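Local coordinates for protein formiminoglutamase (Trypanosoma cruzi, PDB 4MYK) that hydrolyses N-formimino-L-glutamate to L-glutamate and formamide as an arginase-like enzyme that works with manganese, at residues 140-145 against 230-235; 112-117 against 272-277; 123-128 against 164-169; 103-108 against 129-134. The protein carries 1 engineered substitution. One frame throughout, in Å; residues are numbered along the deposited sequence.

Contact 1 of 4, residues 140-145 against 230-235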
loop_
_atom_site.group_PDB
_atom_site.type_symbol
_atom_site.label_atom_id
_atom_site.label_comp_id
_atom_site.label_asym_id
_atom_site.label_seq_id
_atom_site.Cartn_x
_atom_site.Cartn_y
_atom_site.Cartn_z
ATOM N N VAL A 140 27.017 -7.954 -24.382
ATOM C CA VAL A 140 26.115 -8.069 -23.248
ATOM C C VAL A 140 25.418 -6.746 -22.939
ATOM O O VAL A 140 26.028 -5.679 -23.009
ATOM C CB VAL A 140 26.860 -8.552 -21.983
ATOM C CG1 VAL A 140 25.925 -8.568 -20.774
ATOM C CG2 VAL A 140 27.469 -9.919 -22.214
ATOM N N GLY A 141 24.132 -6.836 -22.613
ATOM C CA GLY A 141 23.378 -5.719 -22.076
ATOM C C GLY A 141 22.996 -5.969 -20.621
ATOM O O GLY A 141 22.861 -7.111 -20.193
ATOM N N VAL A 142 22.833 -4.900 -19.854
ATOM C CA VAL A 142 22.513 -5.022 -18.430
ATOM C C VAL A 142 21.482 -3.978 -17.980
ATOM O O VAL A 142 21.620 -2.786 -18.270
ATOM C CB VAL A 142 23.791 -4.913 -17.537
ATOM C CG1 VAL A 142 23.438 -5.015 -16.031
ATOM C CG2 VAL A 142 24.818 -5.964 -17.928
ATOM N N ILE A 143 20.446 -4.437 -17.280
ATOM C CA ILE A 143 19.514 -3.520 -16.625
ATOM C C ILE A 143 19.465 -3.731 -15.105
ATOM O O ILE A 143 19.259 -4.852 -14.623
ATOM C CB ILE A 143 18.089 -3.554 -17.256
ATOM C CG1 ILE A 143 17.129 -2.650 -16.473
ATOM C CG2 ILE A 143 17.555 -4.985 -17.364
ATOM C CD1 ILE A 143 15.764 -2.500 -17.134
ATOM N N ASN A 144 19.691 -2.648 -14.362
ATOM C CA ASN A 144 19.575 -2.653 -12.908
ATOM C C ASN A 144 18.260 -1.986 -12.486
ATOM O O ASN A 144 18.134 -0.754 -12.525
ATOM C CB ASN A 144 20.800 -1.959 -12.263
ATOM C CG ASN A 144 20.765 -1.962 -10.727
ATOM O OD1 ASN A 144 20.201 -2.856 -10.098
ATOM N ND2 ASN A 144 21.379 -0.956 -10.128
ATOM N N VAL A 145 17.284 -2.820 -12.119
ATOM C CA VAL A 145 16.047 -2.373 -11.482
ATOM C C VAL A 145 16.326 -2.178 -9.994
ATOM O O VAL A 145 16.553 -3.153 -9.258
ATOM C CB VAL A 145 14.896 -3.399 -11.647
ATOM C CG1 VAL A 145 13.590 -2.859 -11.015
ATOM C CG2 VAL A 145 14.694 -3.746 -13.121
ATOM N N ASN A 230 21.420 -10.416 -25.226
ATOM C CA ASN A 230 22.092 -11.010 -24.086
ATOM C C ASN A 230 21.953 -10.140 -22.854
ATOM O O ASN A 230 22.937 -9.809 -22.190
ATOM C CB ASN A 230 23.568 -11.239 -24.413
ATOM C CG ASN A 230 23.756 -12.093 -25.645
ATOM O OD1 ASN A 230 23.058 -13.090 -25.835
ATOM N ND2 ASN A 230 24.693 -11.706 -26.497
ATOM N N THR A 231 20.711 -9.774 -22.563
ATOM C CA THR A 231 20.401 -8.903 -21.443
ATOM C C THR A 231 20.326 -9.645 -20.100
ATOM O O THR A 231 19.669 -10.678 -19.968
ATOM C CB THR A 231 19.108 -8.139 -21.701
ATOM O OG1 THR A 231 19.301 -7.264 -22.812
ATOM C CG2 THR A 231 18.739 -7.316 -20.505
ATOM N N PHE A 232 21.047 -9.098 -19.125
ATOM C CA PHE A 232 21.032 -9.536 -17.734
ATOM C C PHE A 232 19.945 -8.729 -17.025
ATOM O O PHE A 232 20.067 -7.508 -16.888
ATOM C CB PHE A 232 22.417 -9.276 -17.115
ATOM C CG PHE A 232 22.481 -9.466 -15.630
ATOM C CD1 PHE A 232 21.540 -10.235 -14.954
ATOM C CD2 PHE A 232 23.501 -8.881 -14.896
ATOM C CE1 PHE A 232 21.614 -10.408 -13.573
ATOM C CE2 PHE A 232 23.576 -9.058 -13.513
ATOM C CZ PHE A 232 22.624 -9.821 -12.859
ATOM N N PHE A 233 18.879 -9.411 -16.604
ATOM C CA PHE A 233 17.747 -8.763 -15.940
ATOM C C PHE A 233 17.945 -8.839 -14.431
ATOM O O PHE A 233 17.671 -9.863 -13.811
ATOM C CB PHE A 233 16.425 -9.413 -16.370
ATOM C CG PHE A 233 15.190 -8.677 -15.894
ATOM C CD1 PHE A 233 15.017 -7.320 -16.159
ATOM C CD2 PHE A 233 14.185 -9.351 -15.200
ATOM C CE1 PHE A 233 13.872 -6.651 -15.717
ATOM C CE2 PHE A 233 13.050 -8.684 -14.770
ATOM C CZ PHE A 233 12.896 -7.339 -15.030
ATOM N N SER A 234 18.446 -7.744 -13.862
ATOM C CA SER A 234 18.825 -7.681 -12.448
ATOM C C SER A 234 17.775 -6.909 -11.655
ATOM O O SER A 234 17.605 -5.698 -11.842
ATOM C CB SER A 234 20.196 -7.012 -12.290
ATOM O OG SER A 234 20.691 -7.126 -10.965
ATOM N N PHE A 235 17.072 -7.606 -10.774
ATOM C CA PHE A 235 15.929 -7.009 -10.087
ATOM C C PHE A 235 16.126 -6.855 -8.589
ATOM O O PHE A 235 15.829 -7.778 -7.835
ATOM C CB PHE A 235 14.671 -7.840 -10.325
ATOM C CG PHE A 235 13.403 -7.031 -10.302
ATOM C CD1 PHE A 235 13.171 -6.112 -9.296
ATOM C CD2 PHE A 235 12.448 -7.177 -11.304
ATOM C CE1 PHE A 235 12.010 -5.370 -9.276
ATOM C CE2 PHE A 235 11.275 -6.432 -11.283
ATOM C CZ PHE A 235 11.062 -5.531 -10.275
HETATM O O HOH W 1 19.848 -5.285 -8.734
#

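Contact 2 of 4, residues 112-117 against 272-277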
loop_
_atom_site.group_PDB
_atom_site.type_symbol
_atom_site.label_atom_id
_atom_site.label_comp_id
_atom_site.label_asym_id
_atom_site.label_seq_id
_atom_site.Cartn_x
_atom_site.Cartn_y
_atom_site.Cartn_z
ATOM N N GLY A 112 23.303 -23.057 -22.739
ATOM C CA GLY A 112 22.023 -22.597 -23.241
ATOM C C GLY A 112 20.875 -22.559 -22.248
ATOM O O GLY A 112 19.787 -22.122 -22.602
ATOM N N ALA A 113 21.096 -23.004 -21.014
ATOM C CA ALA A 113 20.042 -22.952 -19.997
ATOM C C ALA A 113 19.916 -21.542 -19.419
ATOM O O ALA A 113 20.782 -20.702 -19.646
ATOM C CB ALA A 113 20.287 -23.982 -18.898
ATOM N N PHE A 114 18.833 -21.281 -18.690
ATOM C CA PHE A 114 18.600 -19.951 -18.119
ATOM C C PHE A 114 18.800 -19.936 -16.603
ATOM O O PHE A 114 18.050 -20.584 -15.861
ATOM C CB PHE A 114 17.200 -19.439 -18.478
ATOM C CG PHE A 114 16.924 -18.029 -18.021
ATOM C CD1 PHE A 114 16.617 -17.757 -16.701
ATOM C CD2 PHE A 114 16.956 -16.979 -18.923
ATOM C CE1 PHE A 114 16.365 -16.470 -16.291
ATOM C CE2 PHE A 114 16.697 -15.689 -18.520
ATOM C CZ PHE A 114 16.404 -15.434 -17.201
ATOM N N PRO A 115 19.809 -19.179 -16.136
ATOM C CA PRO A 115 20.105 -19.066 -14.708
ATOM C C PRO A 115 19.248 -17.994 -14.016
ATOM O O PRO A 115 19.174 -16.849 -14.486
ATOM C CB PRO A 115 21.575 -18.623 -14.692
ATOM C CG PRO A 115 21.916 -18.250 -16.111
ATOM C CD PRO A 115 20.661 -18.277 -16.921
ATOM N N PHE A 116 18.607 -18.369 -12.910
ATOM C CA PHE A 116 17.953 -17.396 -12.032
ATOM C C PHE A 116 18.604 -17.469 -10.658
ATOM O O PHE A 116 18.614 -18.533 -10.019
ATOM C CB PHE A 116 16.447 -17.661 -11.926
ATOM C CG PHE A 116 15.763 -16.870 -10.833
ATOM C CD1 PHE A 116 15.255 -15.606 -11.085
ATOM C CD2 PHE A 116 15.617 -17.400 -9.552
ATOM C CE1 PHE A 116 14.621 -14.882 -10.077
ATOM C CE2 PHE A 116 14.980 -16.682 -8.547
ATOM C CZ PHE A 116 14.484 -15.423 -8.813
ATOM N N VAL A 117 19.161 -16.351 -10.208
ATOM C CA VAL A 117 19.909 -16.338 -8.957
ATOM C C VAL A 117 19.127 -15.610 -7.878
ATOM O O VAL A 117 18.818 -14.426 -8.011
ATOM C CB VAL A 117 21.295 -15.678 -9.127
ATOM C CG1 VAL A 117 22.116 -15.802 -7.833
ATOM C CG2 VAL A 117 22.046 -16.296 -10.311
ATOM N N PRO A 272 13.120 -12.760 -25.503
ATOM C CA PRO A 272 14.111 -13.798 -25.809
ATOM C C PRO A 272 15.565 -13.336 -25.700
ATOM O O PRO A 272 16.464 -14.176 -25.598
ATOM C CB PRO A 272 13.778 -14.184 -27.252
ATOM C CG PRO A 272 13.101 -12.998 -27.813
ATOM C CD PRO A 272 12.315 -12.401 -26.681
ATOM N N THR A 273 15.802 -12.029 -25.717
ATOM C CA THR A 273 17.155 -11.520 -25.508
ATOM C C THR A 273 17.562 -11.523 -24.028
ATOM O O THR A 273 18.737 -11.336 -23.704
ATOM C CB THR A 273 17.337 -10.103 -26.079
ATOM O OG1 THR A 273 16.376 -9.215 -25.490
ATOM C CG2 THR A 273 17.170 -10.117 -27.593
ATOM N N VAL A 274 16.600 -11.722 -23.133
ATOM C CA VAL A 274 16.920 -11.761 -21.708
ATOM C C VAL A 274 17.481 -13.131 -21.320
ATOM O O VAL A 274 16.754 -14.134 -21.305
ATOM C CB VAL A 274 15.704 -11.399 -20.841
ATOM C CG1 VAL A 274 16.011 -11.621 -19.365
ATOM C CG2 VAL A 274 15.305 -9.954 -21.094
ATOM N N MET A 275 18.772 -13.172 -20.996
ATOM C CA MET A 275 19.479 -14.447 -20.907
ATOM C C MET A 275 19.748 -14.931 -19.481
ATOM O O MET A 275 20.114 -16.090 -19.261
ATOM C CB MET A 275 20.766 -14.400 -21.742
ATOM C CG MET A 275 20.525 -14.027 -23.207
ATOM S SD MET A 275 19.458 -15.192 -24.083
ATOM C CE MET A 275 20.525 -16.628 -24.101
ATOM N N MET A 276 19.565 -14.046 -18.515
ATOM C CA MET A 276 19.586 -14.466 -17.127
ATOM C C MET A 276 18.918 -13.407 -16.282
ATOM O O MET A 276 18.624 -12.317 -16.747
ATOM C CB MET A 276 21.006 -14.743 -16.617
ATOM C CG MET A 276 21.767 -13.517 -16.134
ATOM S SD MET A 276 23.249 -13.894 -15.136
ATOM C CE MET A 276 22.500 -14.259 -13.546
ATOM N N MET A 277 18.687 -13.752 -15.029
ATOM C CA MET A 277 17.980 -12.887 -14.107
ATOM C C MET A 277 18.523 -13.113 -12.711
ATOM O O MET A 277 18.846 -14.240 -12.347
ATOM C CB MET A 277 16.480 -13.206 -14.120
ATOM C CG MET A 277 15.745 -12.638 -12.930
ATOM S SD MET A 277 13.972 -12.553 -13.116
ATOM C CE MET A 277 13.589 -11.425 -11.773
HETATM O O HOH W 2 20.125 -18.061 -21.168
#

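Contact 3 of 4, residues 123-128 against 164-169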
loop_
_atom_site.group_PDB
_atom_site.type_symbol
_atom_site.label_atom_id
_atom_site.label_comp_id
_atom_site.label_asym_id
_atom_site.label_seq_id
_atom_site.Cartn_x
_atom_site.Cartn_y
_atom_site.Cartn_z
ATOM N N ASP A 123 25.386 -7.504 -4.125
ATOM C CA ASP A 123 26.765 -7.775 -4.546
ATOM C C ASP A 123 26.914 -9.002 -5.458
ATOM O O ASP A 123 27.878 -9.109 -6.215
ATOM C CB ASP A 123 27.685 -7.861 -3.331
ATOM C CG ASP A 123 27.892 -6.503 -2.664
ATOM O OD1 ASP A 123 28.691 -6.423 -1.705
ATOM O OD2 ASP A 123 27.268 -5.510 -3.099
ATOM N N GLN A 124 25.938 -9.907 -5.389
ATOM C CA GLN A 124 25.882 -11.073 -6.257
ATOM C C GLN A 124 25.874 -10.684 -7.740
ATOM O O GLN A 124 26.256 -11.480 -8.598
ATOM C CB GLN A 124 24.631 -11.896 -5.935
ATOM C CG GLN A 124 23.317 -11.264 -6.422
ATOM C CD GLN A 124 22.109 -12.124 -6.120
ATOM O OE1 GLN A 124 22.232 -13.218 -5.575
ATOM N NE2 GLN A 124 20.932 -11.634 -6.468
ATOM N N SER A 125 25.431 -9.461 -8.033
ATOM C CA SER A 125 25.242 -9.024 -9.409
ATOM C C SER A 125 26.557 -8.881 -10.153
ATOM O O SER A 125 26.597 -9.021 -11.372
ATOM C CB SER A 125 24.489 -7.705 -9.446
ATOM O OG SER A 125 23.322 -7.775 -8.649
ATOM N N ALA A 126 27.632 -8.595 -9.421
ATOM C CA ALA A 126 28.944 -8.474 -10.045
ATOM C C ALA A 126 29.399 -9.812 -10.649
ATOM O O ALA A 126 29.676 -9.886 -11.846
ATOM C CB ALA A 126 29.964 -7.920 -9.063
ATOM N N PRO A 127 29.450 -10.882 -9.830
ATOM C CA PRO A 127 29.766 -12.221 -10.346
ATOM C C PRO A 127 28.862 -12.603 -11.513
ATOM O O PRO A 127 29.327 -13.102 -12.535
ATOM C CB PRO A 127 29.460 -13.129 -9.153
ATOM C CG PRO A 127 29.628 -12.275 -7.965
ATOM C CD PRO A 127 29.219 -10.895 -8.371
ATOM N N ASN A 128 27.565 -12.376 -11.334
ATOM C CA ASN A 128 26.556 -12.682 -12.341
ATOM C C ASN A 128 26.803 -11.993 -13.679
ATOM O O ASN A 128 26.688 -12.606 -14.734
ATOM C CB ASN A 128 25.171 -12.300 -11.813
ATOM C CG ASN A 128 24.695 -13.225 -10.718
ATOM O OD1 ASN A 128 25.250 -14.301 -10.515
ATOM N ND2 ASN A 128 23.646 -12.819 -10.018
ATOM N N THR A 164 29.696 -2.336 -4.450
ATOM C CA THR A 164 29.149 -1.639 -5.621
ATOM C C THR A 164 29.260 -2.441 -6.923
ATOM O O THR A 164 30.154 -2.200 -7.740
ATOM C CB THR A 164 29.765 -0.231 -5.803
ATOM O OG1 THR A 164 29.340 0.625 -4.729
ATOM C CG2 THR A 164 29.291 0.372 -7.096
ATOM N N PRO A 165 28.338 -3.398 -7.124
ATOM C CA PRO A 165 28.398 -4.376 -8.226
ATOM C C PRO A 165 28.435 -3.791 -9.651
ATOM O O PRO A 165 29.014 -4.407 -10.547
ATOM C CB PRO A 165 27.118 -5.209 -8.034
ATOM C CG PRO A 165 26.244 -4.400 -7.113
ATOM C CD PRO A 165 27.175 -3.620 -6.247
ATOM N N PHE A 166 27.829 -2.629 -9.862
ATOM C CA PHE A 166 27.698 -2.119 -11.222
ATOM C C PHE A 166 28.823 -1.171 -11.596
ATOM O O PHE A 166 29.092 -0.929 -12.769
ATOM C CB PHE A 166 26.303 -1.536 -11.440
ATOM C CG PHE A 166 25.228 -2.573 -11.340
ATOM C CD1 PHE A 166 25.099 -3.536 -12.326
ATOM C CD2 PHE A 166 24.396 -2.633 -10.242
ATOM C CE1 PHE A 166 24.141 -4.503 -12.241
ATOM C CE2 PHE A 166 23.425 -3.618 -10.151
ATOM C CZ PHE A 166 23.296 -4.543 -11.151
ATOM N N ARG A 167 29.497 -0.655 -10.584
ATOM C CA ARG A 167 30.771 0.000 -10.811
ATOM C C ARG A 167 31.672 -1.029 -11.460
ATOM O O ARG A 167 32.297 -0.754 -12.479
ATOM C CB ARG A 167 31.367 0.507 -9.489
ATOM C CG ARG A 167 32.747 1.149 -9.579
ATOM C CD ARG A 167 32.900 2.027 -10.806
ATOM N NE ARG A 167 33.007 3.455 -10.502
ATOM C CZ ARG A 167 33.869 4.001 -9.643
ATOM N NH1 ARG A 167 34.719 3.252 -8.952
ATOM N NH2 ARG A 167 33.872 5.314 -9.468
ATOM N N GLN A 168 31.699 -2.226 -10.880
ATOM C CA GLN A 168 32.574 -3.300 -11.340
ATOM C C GLN A 168 32.317 -3.652 -12.779
ATOM O O GLN A 168 33.238 -3.951 -13.529
ATOM C CB GLN A 168 32.397 -4.555 -10.490
ATOM C CG GLN A 168 33.032 -4.440 -9.137
ATOM C CD GLN A 168 32.918 -5.707 -8.330
ATOM O OE1 GLN A 168 32.271 -5.727 -7.284
ATOM N NE2 GLN A 168 33.560 -6.775 -8.801
ATOM N N LEU A 169 31.054 -3.633 -13.164
ATOM C CA LEU A 169 30.718 -4.004 -14.519
ATOM C C LEU A 169 31.018 -2.850 -15.494
ATOM O O LEU A 169 31.556 -3.067 -16.579
ATOM C CB LEU A 169 29.281 -4.538 -14.580
ATOM C CG LEU A 169 29.085 -5.717 -13.595
ATOM C CD1 LEU A 169 27.609 -6.077 -13.348
ATOM C CD2 LEU A 169 29.906 -6.986 -13.984
#

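Contact 4 of 4, residues 103-108 against 129-134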
loop_
_atom_site.group_PDB
_atom_site.type_symbol
_atom_site.label_atom_id
_atom_site.label_comp_id
_atom_site.label_asym_id
_atom_site.label_seq_id
_atom_site.Cartn_x
_atom_site.Cartn_y
_atom_site.Cartn_z
ATOM N N SER A 103 31.176 -18.762 -11.664
ATOM C CA SER A 103 31.560 -19.932 -12.421
ATOM C C SER A 103 30.332 -20.776 -12.731
ATOM O O SER A 103 30.205 -21.344 -13.816
ATOM C CB SER A 103 32.596 -20.728 -11.633
ATOM O OG SER A 103 33.100 -21.806 -12.398
ATOM N N LYS A 104 29.426 -20.840 -11.766
ATOM C CA LYS A 104 28.206 -21.638 -11.873
ATOM C C LYS A 104 27.208 -21.052 -12.858
ATOM O O LYS A 104 26.664 -21.758 -13.681
ATOM C CB LYS A 104 27.546 -21.769 -10.498
ATOM C CG LYS A 104 26.227 -22.532 -10.514
ATOM C CD LYS A 104 26.407 -23.901 -11.104
ATOM C CE LYS A 104 25.231 -24.783 -10.770
ATOM N NZ LYS A 104 25.557 -26.216 -11.006
ATOM N N VAL A 105 26.953 -19.756 -12.750
ATOM C CA VAL A 105 26.066 -19.082 -13.684
ATOM C C VAL A 105 26.585 -19.231 -15.113
ATOM O O VAL A 105 25.807 -19.466 -16.045
ATOM C CB VAL A 105 25.911 -17.583 -13.329
ATOM C CG1 VAL A 105 25.112 -16.849 -14.407
ATOM C CG2 VAL A 105 25.252 -17.433 -11.968
ATOM N N PHE A 106 27.900 -19.104 -15.284
ATOM C CA PHE A 106 28.505 -19.236 -16.607
ATOM C C PHE A 106 28.239 -20.596 -17.234
ATOM O O PHE A 106 27.833 -20.684 -18.392
ATOM C CB PHE A 106 30.009 -19.005 -16.574
ATOM C CG PHE A 106 30.673 -19.302 -17.890
ATOM C CD1 PHE A 106 30.591 -18.400 -18.942
ATOM C CD2 PHE A 106 31.345 -20.498 -18.092
ATOM C CE1 PHE A 106 31.178 -18.674 -20.161
ATOM C CE2 PHE A 106 31.942 -20.772 -19.311
ATOM C CZ PHE A 106 31.855 -19.856 -20.347
ATOM N N THR A 107 28.477 -21.655 -16.466
ATOM C CA THR A 107 28.232 -23.010 -16.947
ATOM C C THR A 107 26.790 -23.183 -17.436
ATOM O O THR A 107 26.566 -23.685 -18.534
ATOM C CB THR A 107 28.618 -24.083 -15.890
ATOM O OG1 THR A 107 27.730 -24.017 -14.769
ATOM C CG2 THR A 107 30.041 -23.864 -15.405
ATOM N N VAL A 108 25.816 -22.743 -16.638
ATOM C CA VAL A 108 24.410 -22.796 -17.055
ATOM C C VAL A 108 24.198 -21.998 -18.342
ATOM O O VAL A 108 23.495 -22.439 -19.253
ATOM C CB VAL A 108 23.433 -22.284 -15.957
ATOM C CG1 VAL A 108 22.017 -22.252 -16.487
ATOM C CG2 VAL A 108 23.490 -23.169 -14.742
ATOM N N GLY A 129 27.134 -10.711 -13.625
ATOM C CA GLY A 129 27.454 -9.958 -14.818
ATOM C C GLY A 129 28.713 -10.440 -15.521
ATOM O O GLY A 129 28.755 -10.495 -16.750
ATOM N N ARG A 130 29.745 -10.775 -14.750
ATOM C CA ARG A 130 30.983 -11.295 -15.334
ATOM C C ARG A 130 30.755 -12.641 -16.022
ATOM O O ARG A 130 31.316 -12.909 -17.088
ATOM C CB ARG A 130 32.086 -11.394 -14.280
ATOM C CG ARG A 130 32.663 -10.045 -13.884
ATOM C CD ARG A 130 33.885 -10.183 -12.999
ATOM N NE ARG A 130 33.589 -10.846 -11.731
ATOM C CZ ARG A 130 33.187 -10.212 -10.635
ATOM N NH1 ARG A 130 33.014 -8.894 -10.663
ATOM N NH2 ARG A 130 32.958 -10.894 -9.518
ATOM N N ALA A 131 29.930 -13.485 -15.405
ATOM C CA ALA A 131 29.448 -14.706 -16.055
ATOM C C ALA A 131 28.844 -14.411 -17.436
ATOM O O ALA A 131 29.027 -15.189 -18.378
ATOM C CB ALA A 131 28.432 -15.435 -15.161
ATOM N N MET A 132 28.132 -13.286 -17.543
ATOM C CA MET A 132 27.531 -12.846 -18.805
ATOM C C MET A 132 28.585 -12.363 -19.789
ATOM O O MET A 132 28.538 -12.703 -20.966
ATOM C CB MET A 132 26.508 -11.725 -18.584
ATOM C CG MET A 132 25.175 -12.159 -17.976
ATOM S SD MET A 132 24.077 -13.107 -19.052
ATOM C CE MET A 132 23.689 -11.896 -20.332
ATOM N N LEU A 133 29.526 -11.559 -19.298
ATOM C CA LEU A 133 30.590 -11.009 -20.133
ATOM C C LEU A 133 31.529 -12.087 -20.666
ATOM O O LEU A 133 32.232 -11.869 -21.655
ATOM C CB LEU A 133 31.399 -9.959 -19.369
ATOM C CG LEU A 133 30.661 -8.713 -18.864
ATOM C CD1 LEU A 133 31.619 -7.812 -18.084
ATOM C CD2 LEU A 133 30.007 -7.961 -20.014
ATOM N N ARG A 134 31.549 -13.239 -20.003
ATOM C CA ARG A 134 32.332 -14.375 -20.479
ATOM C C ARG A 134 31.527 -15.128 -21.507
ATOM O O ARG A 134 32.050 -15.548 -22.536
ATOM C CB ARG A 134 32.688 -15.334 -19.336
ATOM C CG ARG A 134 33.803 -14.868 -18.415
ATOM C CD ARG A 134 33.910 -15.824 -17.226
ATOM N NE ARG A 134 34.109 -17.194 -17.685
ATOM C CZ ARG A 134 33.873 -18.285 -16.962
ATOM N NH1 ARG A 134 33.414 -18.190 -15.724
ATOM N NH2 ARG A 134 34.090 -19.484 -17.492
#

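Contact 1 of 4, residues 140-145 against 230-235
Val145 lays its CG1 methyl over one face of the Phe235 ring, 3.8 Å from the ring centroid, a CH-pi contact at the packed end of two parallel strands in the arginase/deacetylase sheet. The CG2 branch of the same valine leans on Phe233 CE1, so one valine touches two aromatic rings, a methyl on each. Ile143 meets the Phe233 ring differently: with CG1 anti to the backbone N (chi1 176°), its CG2 is turned to the ring edge, 3.7 Å from Phe233 CD1. Helix 258-270 packs against this greasy face, and helix 216-227 closes it over Ile143. The backbones are joined by regular parallel pairing, including Ile143 N to Phe232 O at 3.1 Å, with 176° at the hydrogen, and Val145 N to Ser234 O at 2.9 Å.

The face carrying Val142, Asn144, Phe232 and Ser234 is looser. Val142 CG1 lies 4.0 Å from Phe232 CD2, and farther along a water takes the place of direct side-chain contact. That water donates to Asn144 OD1 at 2.8 Å and to Ser234 OG at 3.0 Å, while Ser234 OG also bonds to Asp278 and Asn144 ND2 bonds to Glu182. The partly exposed Asn230 ties its amide to the carbonyl of Asp139. With both ends engaged, the Asn144 amide is held in one rotation, and its side chain lies about 5 Å from a manganese at the nearest atoms. Asn144 ND2 also makes a weak hydrogen bond to the manganese ligand Asp146, at the C-terminal ends of the strands, consistent with a second-shell role.

Contact 2 of 4, residues 112-117 against 272-277
Met277 faces Phe116 in a parallel bridge and is hydrogen-bonded to Pro115 and Val117, joining neighbouring strands in the central sheet of the arginase/deacetylase fold. Met277 N donates to Pro115 O at 3.2 Å, and Val117 N returns to Met277 O at 3.0 Å. On one face Met277 runs alongside Phe116: its CG lies 3.5 Å from Phe116 CD1, and because the chain is extended, SD follows at the edge of the ring, 5.0 Å from the centroid, a Met-aromatic contact. The Phe114 ring lies against the 274-277 backbone, with Met276 CA over one face, 3.7 Å from the centroid. Met276 points opposite to Met277, its CB at Pro115 CD and its bent tail bringing CE to 3.8 Å from Val117 CG2.

A second shell holds these groups. Phe299 meets the Phe116 ring, while Phe302 and Phe306 meet Phe114, the latter edge-to-face. On the Met276 side, helices 94-110 and 125-135 supply Val105, Asn128 and Met132. Toward the start of the strands, direct pairing gives way to a single water that donates to Met275 O at 2.7 Å and to Ala113 O at 3.1 Å.

Contact 3 of 4, residues 123-128 against 164-169
Ser125, whose CB rests on Phe166 and Pro165, has a hydroxyl gripped by two groups: OG lies within hydrogen-bonding geometry of both the carbonyl of Asn122, a manganese ligand, and the carboxylate of Asp278. With OG beside its own backbone N (chi1 -50°), the hydroxyl turns back toward Asn122, and CB is left to make the contact, 3.8 Å from Phe166 CZ and 3.9 Å from Pro165 CB. Asp278 also receives Asn128 ND2, so one carboxylate braces the helix at two points a turn apart.

Across the interface itself the contact is van der Waals packing. Ala126 sits at its centre, where the backbones come closest; its CB is 4.1 Å from Pro165 CB, and its backbone N lies 3.7 Å from the same proline atom. Leu169 spreads its two methyls along the carbonyls of the facing turn, CD1 at 3.7 Å from Ser125 O and CD2 at 3.6 Å from Ala126 O. At the other end the Asp123 side chain crosses Pro165 at about a right angle, OD2 3.7 Å from Pro165 CD.

Two helical segments thus meet through Ser125 and Ala126 against Pro165, Phe166 and Leu169: Asn122 immediately precedes 123-128, and Thr164 has a weak hydrogen bond to Asp150, which binds manganese in another structure of this protein. The arrangement lies beside the binuclear manganese site of the arginase fold.

Contact 4 of 4, residues 103-108 against 129-134
Arg134 folds over one face of Phe106, its guanidinium stacked on the phenyl ring as a cation-pi pair. The arginine begins close to the ring, with CB 3.7 Å from Phe106 CD1. CG then leaves on the side of the backbone N, anti to the carbonyl carbon, and the chain bends at chi3, 56°, which folds the end back over the phenylalanine. NE passes 3.9 Å from Phe106 CD1. CZ comes to 3.6 Å from the ring centroid, with the two planes 24° apart. The terminal nitrogens diverge: NH1 reaches back to Phe106 CB at 3.6 Å, and NH2 lies over the rim, tight at 3.0 Å from Phe106 CD2. NH1 also has a long, weak ion pair with Glu102, one residue before the 103-108 segment.

The ring edge faces the partner helix as well, where Ala131 O lies near the ring plane at 3.6 Å from Phe106 CD1. Beneath this outer pair the packing is aliphatic and buried: Val105 CG1 touches Ala131 CB at 3.7 Å, consistent with the axes of 103-108 and 129-134 approaching to 8.2 Å.

These two helical segments cross at -41°, with a charged, solvent-facing outer seam and an apolar inner one. Val105 continues inward to Pro115 and Val117 of strand 114-119 and to Met276 of strand 274-280, and Met132 also reaches strand 274-280, so helices 94-110 and 125-135 lie side by side on one face of the central parallel sheet.

In the fold
Along the chain, contact 4 opens first at 103-108, followed by 112-117 of contact 2, 123-128 of contact 3 and 129-134, which closes contact 4; contact 1 is nested inside the long loop closed by contact 2. Contacts 1 and 2, centres 10 Å apart, lie in the same parallel sheet, where strands 231-236 and 274-280 are neighbours. Contacts 3 and 4, 12 Å apart, share helix 125-135, which links strand 114-119 to strand 141-145. Contacts 2 and 3 are the most distant, at about 17 Å between centres. The sheet and the helices on it form an alpha/beta core whose manganese site lies near contacts 1 and 3, while contact 4 is structural packing away from it.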